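Local atomic coordinates of esterase (Alcaligenes sp., PDB entry 1QLW), a protein that probably hydrolyses carboxylic ester bonds, as a bacterial esterase of the alpha/beta hydrolase fold. Residues P6-G11 and G84-D89. Sequence-based numbering, arbitrary orientation.
Sequences PKTPAG and GRMGWD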
# COMPACT_ATOMS: atom_id res chain seq x y z
N PRO A 6 14.08 -8.04 24.75
CA PRO A 6 13.43 -9.32 24.56
C PRO A 6 14.07 -10.12 23.43
O PRO A 6 14.61 -9.55 22.49
CB PRO A 6 12.00 -8.94 24.19
CG PRO A 6 12.15 -7.64 23.47
CD PRO A 6 13.29 -6.93 24.16
N LYS A 7 13.99 -11.44 23.56
CA LYS A 7 14.46 -12.28 22.45
C LYS A 7 13.40 -12.13 21.35
O LYS A 7 12.22 -11.92 21.67
CB LYS A 7 14.61 -13.73 22.85
N THR A 8 13.83 -12.14 20.10
CA THR A 8 12.86 -12.08 19.01
C THR A 8 12.04 -13.36 18.99
O THR A 8 12.60 -14.46 18.98
CB THR A 8 13.59 -11.95 17.65
OG1 THR A 8 14.46 -10.82 17.71
CG2 THR A 8 12.57 -11.79 16.53
N PRO A 9 10.72 -13.24 19.02
CA PRO A 9 9.88 -14.43 19.03
C PRO A 9 10.15 -15.29 17.81
O PRO A 9 10.24 -14.77 16.70
CB PRO A 9 8.47 -13.90 19.05
CG PRO A 9 8.56 -12.46 19.38
CD PRO A 9 9.94 -11.99 19.04
N ALA A 10 10.29 -16.59 18.01
CA ALA A 10 10.56 -17.52 16.93
C ALA A 10 9.30 -18.30 16.55
O ALA A 10 8.26 -18.28 17.22
CB ALA A 10 11.65 -18.50 17.38
N GLY A 11 9.40 -19.00 15.43
CA GLY A 11 8.33 -19.84 14.95
C GLY A 11 7.20 -19.15 14.22
O GLY A 11 7.23 -17.95 13.95
N GLY A 84 15.46 -6.15 7.49
CA GLY A 84 14.89 -7.49 7.43
C GLY A 84 14.39 -8.07 8.72
O GLY A 84 14.06 -9.27 8.74
N ARG A 85 14.31 -7.31 9.79
CA ARG A 85 13.88 -7.82 11.08
C ARG A 85 12.38 -7.62 11.28
O ARG A 85 11.70 -6.85 10.61
CB ARG A 85 14.66 -7.11 12.20
CG ARG A 85 16.14 -7.48 12.22
CD ARG A 85 16.88 -6.74 13.32
NE ARG A 85 16.99 -5.32 12.98
CZ ARG A 85 16.28 -4.35 13.54
NH1 ARG A 85 15.51 -4.53 14.60
NH2 ARG A 85 16.41 -3.13 13.01
N MET A 86 11.88 -8.30 12.29
CA MET A 86 10.49 -8.18 12.69
C MET A 86 10.17 -6.72 13.06
O MET A 86 10.90 -6.06 13.80
CB MET A 86 10.26 -9.07 13.93
CG MET A 86 8.80 -9.20 14.29
SD MET A 86 8.54 -10.24 15.74
CE MET A 86 9.11 -11.83 15.11
N GLY A 87 9.06 -6.26 12.53
CA GLY A 87 8.57 -4.92 12.84
C GLY A 87 7.53 -4.98 13.96
O GLY A 87 7.15 -6.03 14.48
N TRP A 88 7.03 -3.79 14.30
CA TRP A 88 6.05 -3.69 15.36
C TRP A 88 4.72 -4.31 14.99
O TRP A 88 4.04 -4.84 15.88
CB TRP A 88 5.83 -2.25 15.80
CG TRP A 88 6.93 -1.66 16.64
CD1 TRP A 88 8.13 -2.20 16.98
CD2 TRP A 88 6.90 -0.36 17.23
NE1 TRP A 88 8.86 -1.33 17.75
CE2 TRP A 88 8.11 -0.19 17.93
CE3 TRP A 88 5.96 0.68 17.26
CZ2 TRP A 88 8.42 0.98 18.62
CZ3 TRP A 88 6.29 1.84 17.95
CH2 TRP A 88 7.51 1.98 18.62
N ASP A 89 4.31 -4.26 13.73
CA ASP A 89 3.04 -4.90 13.38
C ASP A 89 3.03 -6.38 13.75
O ASP A 89 2.20 -6.87 14.52
CB ASP A 89 2.88 -4.65 11.90
CG ASP A 89 1.60 -5.20 11.41
OD1 ASP A 89 0.67 -5.50 12.17
OD2 ASP A 89 1.56 -5.32 10.16
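Met86 reaches across to Thr8 and Pro9 with the far end of its side chain, an example of an unbranched thioether spanning the gap between an extended segment near the N-terminus and the residues just before a helix. CG stands anti to the backbone N (chi1 -171°) and the next torsion is also fully extended, which carries the sulfur toward residues 6-11; the bend at chi3, -65°, then turns the methyl aside. Met86 CE settles 3.7 Å from Thr8 CG2, methyl against methyl, while the two side chains run past each other in opposite directions. Met86 CE also lies 3.5 Å from Pro9 O, the backbone oxygen. The pyrrolidine ring meets the thioether at a slant, Pro9 CD being 4.0 Å from Met86 SD. Within this alpha/beta hydrolase the pairing joins the lead-in to strand 13-23 with the turn before helix 88-94, whose N-cap is Gly87. No hydrogen bond spans the two segments; the small surface contact is van der Waals in kind. Arg94, on that helix, touches the side chains of both Pro9 and Met86, and its NH2 hydrogen-bonds the carbonyl oxygen of Gly11. The Met86 carbonyl oxygen accepts a hydrogen bond from Asn306 ND2.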